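Local coordinates for lipolytic protein G-D-S-L family (Chitinophaga pinensis, PDB 4Q7Q) that is a possible lipase of the SGNH-hydrolase clan, probably hydrolysing ester bonds, though its substrate is not established, at residues A[130-134]-A[145-149]; A[134-138]-A[222-226]. One frame throughout, in Å; residues are numbered along the deposited sequence.

Contact 1 (A[130-134]-A[145-149]); sequences MQRND and AFGSY
Y149 and D134 meet because of their first torsions: the tyrosine's CG sits between its backbone N and carbonyl carbon (chi1 57°), while D134 holds its carboxylate beside its own backbone N (chi1 -73°). The phenol then gives its proton to the syn lone pair of D134 OD1, with Y149 OH 2.6 Å from that oxygen. On the anti side the same OD1 takes the amide of G147, a bent bond, G147 N lying 3.0 Å from D134 OD1 and a little out of the carboxylate plane. Ring and carboxylate planes are turned 44° apart, and N133 OD1 also reaches the ring edge, 3.5 Å from Y149 CE2. That amide oxygen is itself held by D134 N.

The backbones also join directly: S148 N lies 2.8 Å from R132 O in a nearly straight bond. G147 passes close enough to N133 for their CA atoms to be 3.8 Å apart. Two waters bridge the segments. One joins Q131 OE1 to S148 OG, while Q131 NE2 bonds the carbonyl of Y179; the other accepts from R132 NE, in the guanidinium plane, and donates to both N133 O and F146 O. R132 NH2 rests 3.7 Å from A145 CB, while NH1 bonds T80 and the side chain runs near S14, H238 and D235, a likely catalytic triad of this SGNH hydrolase.

D134 OD2 forms a salt bridge with K193, so its buried carboxylate has polar partners on both oxygens. Two donors on OD1 and a lysine on OD2 would probably stabilise the charged form and fix the carboxylate's rotation.

Contact 2 (A[134-138]-A[222-226]); sequences DFVYI and EYPYP
Residues 134-138 run through the short strand 135-136 into a turn, facing an irregular loop at 222-226 whose backbone stays well back, with the V136 and P224 CA atoms 7.7 Å apart. Two tyrosines bridge the gap and end on alternate carbonyls. Y223, its CG anti to the backbone N (chi1 -175°), sends its hydroxyl to V136, with Y223 OH 2.7 Å from V136 O; this oxygen lies in the plane of the ring, at its edge. Y225 does the same two residues earlier, just before the strand, where Y225 OH is 2.7 Å from D134 O, the donor tilted 33° from the carbonyl plane.

Strand 135-136 pairs antiparallel with 144-145 in a two-stranded hairpin, separate from the parallel sheet of the SGNH-hydrolase fold. F135 bonds A145 through the backbone, whereas V136 bonds D235, a member of the probable catalytic triad that the Y223 side chain also touches.

The V136 side chain points into the loop and divides its methyls. CG1 lies alongside the Y223 ring, 3.6 Å from CE1 of that residue, while V136 CG2 packs on P224 CG at 3.8 Å and more loosely on the Y225 ring. I138 crosses Y223 on a slant, its CG1 4.0 Å from Y223 CZ. Behind the loop, P224 and Y225 rest on strand 193-196, and the Y225 carbonyl is bonded by R28.

Overall arrangement
Coming from the N terminus, the chain leaves strand 123-127 of the parallel sheet and enters 130-134, then runs without a break into 134-138, so both contacts start from one continuous stretch with D134 in common. Contact 1 closes a short loop, 10 residues between its segments, around the 135-136/144-145 hairpin. Contact 2 closes a far longer one, with 83 residues between its segments, which takes in helix 157-171, the edge strand 175-176 and the 193-196/203-206 hairpin. The two loops overlap, crossing rather than nesting, because contact 1 starts before contact 2 and ends, at 145-149, inside the longer loop. Together they tie the approach to helix 157-171 and the loop before helix 241-257 to the same stretch.

Contact 1 (A[130-134]-A[145-149])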
HETATM    1  N   MSE A 130      -3.903  -1.473   2.379  1.00 16.34           N
HETATM    2  CA  MSE A 130      -5.247  -0.949   2.241  1.00 15.97           C
HETATM    3  C   MSE A 130      -6.055  -1.899   1.371  1.00 14.53           C
HETATM    4  O   MSE A 130      -5.506  -2.598   0.522  1.00 15.00           O
HETATM    5  CB  MSE A 130      -5.192   0.432   1.588  1.00 16.46           C
HETATM    6  CG  MSE A 130      -6.520   1.172   1.600  1.00 18.59           C
HETATM    7 SE   MSE A 130      -6.390   3.063   1.107  0.83 25.02          SE
HETATM    8  CE  MSE A 130      -6.279   2.834  -0.824  1.00 22.91           C
ATOM      9  N   GLN A 131      -7.367  -1.926   1.567  1.00 14.04           N
ATOM     10  CA  GLN A 131      -8.214  -2.625   0.612  1.00 14.55           C
ATOM     11  C   GLN A 131      -8.053  -1.987  -0.764  1.00 15.48           C
ATOM     12  O   GLN A 131      -7.608  -0.837  -0.898  1.00 15.83           O
ATOM     13  CB  GLN A 131      -9.669  -2.634   1.074  1.00 16.68           C
ATOM     14  CG  GLN A 131      -9.838  -3.439   2.349  1.00 17.59           C
ATOM     15  CD  GLN A 131     -11.276  -3.594   2.781  1.00 19.77           C
ATOM     16  OE1 GLN A 131     -12.134  -4.028   2.005  1.00 21.24           O
ATOM     17  NE2 GLN A 131     -11.547  -3.260   4.033  1.00 22.93           N
ATOM     18  N   ARG A 132      -8.370  -2.752  -1.791  1.00 14.44           N
ATOM     19  CA  ARG A 132      -8.209  -2.274  -3.154  1.00 14.71           C
ATOM     20  C   ARG A 132      -9.350  -2.776  -4.006  1.00 14.07           C
ATOM     21  O   ARG A 132      -9.783  -3.926  -3.872  1.00 15.57           O
ATOM     22  CB  ARG A 132      -6.872  -2.755  -3.731  1.00 14.10           C
ATOM     23  CG  ARG A 132      -6.586  -4.229  -3.527  1.00 14.05           C
ATOM     24  CD  ARG A 132      -5.178  -4.606  -3.949  1.00 13.99           C
ATOM     25  NE  ARG A 132      -5.012  -4.618  -5.400  1.00 13.94           N
ATOM     26  CZ  ARG A 132      -3.860  -4.857  -6.015  1.00 14.07           C
ATOM     27  NH1 ARG A 132      -2.757  -5.087  -5.300  1.00 14.83           N
ATOM     28  NH2 ARG A 132      -3.806  -4.865  -7.340  1.00 15.81           N
ATOM     29  N   ASN A 133      -9.873  -1.911  -4.865  1.00 13.98           N
ATOM     30  CA  ASN A 133     -10.860  -2.384  -5.818  1.00 15.29           C
ATOM     31  C   ASN A 133     -10.173  -2.743  -7.129  1.00 15.23           C
ATOM     32  O   ASN A 133      -8.945  -2.839  -7.164  1.00 16.05           O
ATOM     33  CB  ASN A 133     -12.010  -1.395  -5.999  1.00 15.89           C
ATOM     34  CG  ASN A 133     -13.338  -2.098  -6.122  1.00 15.99           C
ATOM     35  OD1 ASN A 133     -13.449  -3.086  -6.841  1.00 16.37           O
ATOM     36  ND2 ASN A 133     -14.346  -1.618  -5.398  1.00 18.69           N
ATOM     37  N   ASP A 134     -10.948  -2.972  -8.186  1.00 15.24           N
ATOM     38  CA  ASP A 134     -10.362  -3.298  -9.483  1.00 17.19           C
ATOM     39  C   ASP A 134      -9.367  -2.211  -9.865  1.00 17.51           C
ATOM     40  O   ASP A 134      -9.699  -1.028  -9.877  1.00 18.67           O
ATOM     41  CB  ASP A 134     -11.444  -3.370 -10.563  1.00 17.86           C
ATOM     42  CG  ASP A 134     -12.311  -4.609 -10.461  1.00 18.11           C
ATOM     43  OD1 ASP A 134     -12.160  -5.408  -9.514  1.00 18.14           O
ATOM     44  OD2 ASP A 134     -13.158  -4.777 -11.354  1.00 19.81           O
ATOM     45  N   ALA A 145      -5.950  -5.536 -12.522  1.00 16.02           N
ATOM     46  CA  ALA A 145      -6.092  -6.559 -11.487  1.00 15.14           C
ATOM     47  C   ALA A 145      -7.460  -6.445 -10.844  1.00 15.37           C
ATOM     48  O   ALA A 145      -8.032  -5.365 -10.788  1.00 17.31           O
ATOM     49  CB  ALA A 145      -5.015  -6.391 -10.430  1.00 15.89           C
ATOM     50  N   PHE A 146      -7.993  -7.560 -10.361  1.00 15.16           N
ATOM     51  CA  PHE A 146      -9.263  -7.504  -9.653  1.00 15.30           C
ATOM     52  C   PHE A 146      -9.087  -7.061  -8.209  1.00 14.82           C
ATOM     53  O   PHE A 146      -7.974  -7.092  -7.677  1.00 15.47           O
ATOM     54  CB  PHE A 146     -10.028  -8.824  -9.752  1.00 15.74           C
ATOM     55  CG  PHE A 146      -9.298 -10.025  -9.209  1.00 15.85           C
ATOM     56  CD1 PHE A 146      -9.245 -10.274  -7.846  1.00 16.62           C
ATOM     57  CD2 PHE A 146      -8.728 -10.946 -10.079  1.00 15.73           C
ATOM     58  CE1 PHE A 146      -8.614 -11.409  -7.362  1.00 16.11           C
ATOM     59  CE2 PHE A 146      -8.094 -12.078  -9.614  1.00 16.88           C
ATOM     60  CZ  PHE A 146      -8.037 -12.317  -8.252  1.00 16.61           C
ATOM     61  N   GLY A 147     -10.186  -6.634  -7.590  1.00 15.19           N
ATOM     62  CA  GLY A 147     -10.150  -6.094  -6.242  1.00 15.87           C
ATOM     63  C   GLY A 147     -10.096  -7.143  -5.148  1.00 15.84           C
ATOM     64  O   GLY A 147     -10.268  -8.337  -5.404  1.00 17.04           O
ATOM     65  N   SER A 148      -9.904  -6.691  -3.912  1.00 15.76           N
ATOM     66  CA  SER A 148      -9.695  -7.617  -2.797  1.00 15.90           C
ATOM     67  C   SER A 148     -10.989  -8.253  -2.268  1.00 16.65           C
ATOM     68  O   SER A 148     -10.976  -8.950  -1.266  1.00 17.57           O
ATOM     69  CB  SER A 148      -8.876  -6.955  -1.673  1.00 16.50           C
ATOM     70  OG  SER A 148      -9.405  -5.692  -1.295  1.00 15.82           O
ATOM     71  N   TYR A 149     -12.100  -8.011  -2.956  1.00 15.62           N
ATOM     72  CA  TYR A 149     -13.328  -8.779  -2.727  1.00 15.68           C
ATOM     73  C   TYR A 149     -13.183 -10.245  -3.195  1.00 16.96           C
ATOM     74  O   TYR A 149     -14.012 -11.088  -2.858  1.00 20.05           O
ATOM     75  CB  TYR A 149     -14.520  -8.111  -3.433  1.00 16.11           C
ATOM     76  CG  TYR A 149     -14.292  -7.932  -4.921  1.00 17.02           C
ATOM     77  CD1 TYR A 149     -14.494  -8.990  -5.810  1.00 17.88           C
ATOM     78  CD2 TYR A 149     -13.858  -6.715  -5.437  1.00 16.36           C
ATOM     79  CE1 TYR A 149     -14.264  -8.840  -7.167  1.00 18.07           C
ATOM     80  CE2 TYR A 149     -13.638  -6.549  -6.792  1.00 16.79           C
ATOM     81  CZ  TYR A 149     -13.836  -7.618  -7.652  1.00 17.93           C
ATOM     82  OH  TYR A 149     -13.608  -7.474  -8.998  1.00 19.76           O
TER
HETATM   83  O   HOH W   1     -11.234  -6.228   0.681  1.00 21.05           O
HETATM   84  O   HOH W   2      -6.810  -4.589  -7.568  1.00 15.19           O

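Contact 2 (A[134-138]-A[222-226])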
ATOM      1  N   ASP A 134     -10.948  -2.972  -8.186  1.00 15.24           N
ATOM      2  CA  ASP A 134     -10.362  -3.298  -9.483  1.00 17.19           C
ATOM      3  C   ASP A 134      -9.367  -2.211  -9.865  1.00 17.51           C
ATOM      4  O   ASP A 134      -9.699  -1.028  -9.877  1.00 18.67           O
ATOM      5  CB  ASP A 134     -11.444  -3.370 -10.563  1.00 17.86           C
ATOM      6  CG  ASP A 134     -12.311  -4.609 -10.461  1.00 18.11           C
ATOM      7  OD1 ASP A 134     -12.160  -5.408  -9.514  1.00 18.14           O
ATOM      8  OD2 ASP A 134     -13.158  -4.777 -11.354  1.00 19.81           O
ATOM      9  N   PHE A 135      -8.146  -2.627 -10.176  1.00 15.88           N
ATOM     10  CA  PHE A 135      -7.083  -1.711 -10.550  1.00 16.31           C
ATOM     11  C   PHE A 135      -6.903  -1.697 -12.056  1.00 16.01           C
ATOM     12  O   PHE A 135      -6.877  -2.754 -12.682  1.00 17.43           O
ATOM     13  CB  PHE A 135      -5.784  -2.166  -9.886  1.00 16.78           C
ATOM     14  CG  PHE A 135      -4.538  -1.592 -10.508  1.00 16.54           C
ATOM     15  CD1 PHE A 135      -4.269  -0.240 -10.418  1.00 17.36           C
ATOM     16  CD2 PHE A 135      -3.629  -2.410 -11.167  1.00 17.03           C
ATOM     17  CE1 PHE A 135      -3.116   0.293 -10.978  1.00 16.80           C
ATOM     18  CE2 PHE A 135      -2.474  -1.886 -11.721  1.00 17.74           C
ATOM     19  CZ  PHE A 135      -2.218  -0.529 -11.632  1.00 16.79           C
ATOM     20  N   VAL A 136      -6.794  -0.504 -12.638  1.00 17.00           N
ATOM     21  CA  VAL A 136      -6.400  -0.362 -14.036  1.00 17.22           C
ATOM     22  C   VAL A 136      -5.302   0.692 -14.119  1.00 17.35           C
ATOM     23  O   VAL A 136      -5.499   1.830 -13.706  1.00 18.44           O
ATOM     24  CB  VAL A 136      -7.582   0.035 -14.940  1.00 17.85           C
ATOM     25  CG1 VAL A 136      -7.141   0.043 -16.390  1.00 18.70           C
ATOM     26  CG2 VAL A 136      -8.740  -0.927 -14.755  1.00 18.51           C
ATOM     27  N   TYR A 137      -4.136   0.300 -14.623  1.00 18.11           N
ATOM     28  CA  TYR A 137      -2.985   1.192 -14.678  1.00 19.41           C
ATOM     29  C   TYR A 137      -3.233   2.368 -15.627  1.00 20.08           C
ATOM     30  O   TYR A 137      -3.562   2.182 -16.799  1.00 20.55           O
ATOM     31  CB  TYR A 137      -1.744   0.409 -15.116  1.00 19.44           C
ATOM     32  CG  TYR A 137      -0.453   1.199 -15.085  1.00 19.84           C
ATOM     33  CD1 TYR A 137      -0.242   2.191 -14.134  1.00 20.35           C
ATOM     34  CD2 TYR A 137       0.555   0.948 -16.006  1.00 21.36           C
ATOM     35  CE1 TYR A 137       0.935   2.914 -14.104  1.00 23.12           C
ATOM     36  CE2 TYR A 137       1.742   1.665 -15.981  1.00 23.43           C
ATOM     37  CZ  TYR A 137       1.926   2.652 -15.027  1.00 23.74           C
ATOM     38  OH  TYR A 137       3.101   3.372 -14.993  1.00 25.64           O
ATOM     39  N   ILE A 138      -3.059   3.580 -15.112  1.00 21.23           N
ATOM     40  CA  ILE A 138      -3.361   4.787 -15.869  1.00 23.57           C
ATOM     41  C   ILE A 138      -2.489   4.963 -17.121  1.00 25.62           C
ATOM     42  O   ILE A 138      -2.901   5.615 -18.088  1.00 28.54           O
ATOM     43  CB  ILE A 138      -3.301   6.041 -14.954  1.00 24.04           C
ATOM     44  CG1 ILE A 138      -4.113   7.186 -15.555  1.00 26.13           C
ATOM     45  CG2 ILE A 138      -1.862   6.466 -14.674  1.00 23.72           C
ATOM     46  CD1 ILE A 138      -4.457   8.273 -14.551  1.00 28.05           C
ATOM     47  N   GLU A 222     -12.398   2.690 -23.482  1.00 29.82           N
ATOM     48  CA  GLU A 222     -11.594   3.811 -23.002  1.00 29.49           C
ATOM     49  C   GLU A 222     -11.169   3.545 -21.562  1.00 26.49           C
ATOM     50  O   GLU A 222     -11.705   2.643 -20.916  1.00 25.30           O
ATOM     51  CB  GLU A 222     -12.405   5.106 -23.067  1.00 32.76           C
ATOM     52  CG  GLU A 222     -12.923   5.440 -24.455  1.00 35.79           C
ATOM     53  CD  GLU A 222     -14.007   6.500 -24.435  1.00 37.95           C
ATOM     54  OE1 GLU A 222     -14.642   6.690 -23.375  1.00 39.29           O
ATOM     55  OE2 GLU A 222     -14.224   7.145 -25.482  1.00 38.89           O
ATOM     56  N   TYR A 223     -10.213   4.323 -21.059  1.00 24.37           N
ATOM     57  CA  TYR A 223      -9.754   4.152 -19.682  1.00 23.32           C
ATOM     58  C   TYR A 223     -10.944   4.270 -18.743  1.00 23.04           C
ATOM     59  O   TYR A 223     -11.666   5.262 -18.778  1.00 24.59           O
ATOM     60  CB  TYR A 223      -8.688   5.182 -19.325  1.00 23.59           C
ATOM     61  CG  TYR A 223      -8.114   4.956 -17.943  1.00 22.36           C
ATOM     62  CD1 TYR A 223      -7.289   3.861 -17.681  1.00 21.73           C
ATOM     63  CD2 TYR A 223      -8.403   5.823 -16.896  1.00 21.93           C
ATOM     64  CE1 TYR A 223      -6.770   3.640 -16.422  1.00 22.69           C
ATOM     65  CE2 TYR A 223      -7.885   5.608 -15.628  1.00 22.47           C
ATOM     66  CZ  TYR A 223      -7.068   4.516 -15.401  1.00 23.06           C
ATOM     67  OH  TYR A 223      -6.555   4.296 -14.144  1.00 23.38           O
ATOM     68  N   PRO A 224     -11.173   3.239 -17.918  1.00 21.43           N
ATOM     69  CA  PRO A 224     -12.449   3.150 -17.196  1.00 20.67           C
ATOM     70  C   PRO A 224     -12.543   4.007 -15.928  1.00 20.97           C
ATOM     71  O   PRO A 224     -13.605   4.038 -15.299  1.00 20.48           O
ATOM     72  CB  PRO A 224     -12.536   1.666 -16.843  1.00 20.85           C
ATOM     73  CG  PRO A 224     -11.098   1.243 -16.713  1.00 22.13           C
ATOM     74  CD  PRO A 224     -10.366   2.015 -17.778  1.00 21.80           C
ATOM     75  N   TYR A 225     -11.472   4.703 -15.564  1.00 21.56           N
ATOM     76  CA  TYR A 225     -11.514   5.588 -14.401  1.00 21.49           C
ATOM     77  C   TYR A 225     -11.195   7.045 -14.753  1.00 23.75           C
ATOM     78  O   TYR A 225     -10.112   7.534 -14.445  1.00 23.57           O
ATOM     79  CB  TYR A 225     -10.546   5.090 -13.323  1.00 20.52           C
ATOM     80  CG  TYR A 225     -10.920   3.768 -12.690  1.00 18.71           C
ATOM     81  CD1 TYR A 225     -12.228   3.503 -12.297  1.00 19.38           C
ATOM     82  CD2 TYR A 225      -9.958   2.789 -12.473  1.00 18.08           C
ATOM     83  CE1 TYR A 225     -12.567   2.298 -11.705  1.00 19.27           C
ATOM     84  CE2 TYR A 225     -10.284   1.575 -11.879  1.00 18.14           C
ATOM     85  CZ  TYR A 225     -11.591   1.331 -11.501  1.00 19.88           C
ATOM     86  OH  TYR A 225     -11.920   0.134 -10.904  1.00 21.07           O
ATOM     87  N   PRO A 226     -12.141   7.748 -15.399  1.00 26.17           N
ATOM     88  CA  PRO A 226     -11.945   9.174 -15.674  1.00 27.68           C
ATOM     89  C   PRO A 226     -11.872   9.952 -14.358  1.00 28.44           C
ATOM     90  O   PRO A 226     -12.148   9.368 -13.311  1.00 28.25           O
ATOM     91  CB  PRO A 226     -13.197   9.546 -16.480  1.00 28.06           C
ATOM     92  CG  PRO A 226     -14.218   8.551 -16.078  1.00 27.53           C
ATOM     93  CD  PRO A 226     -13.460   7.276 -15.850  1.00 25.95           C
TER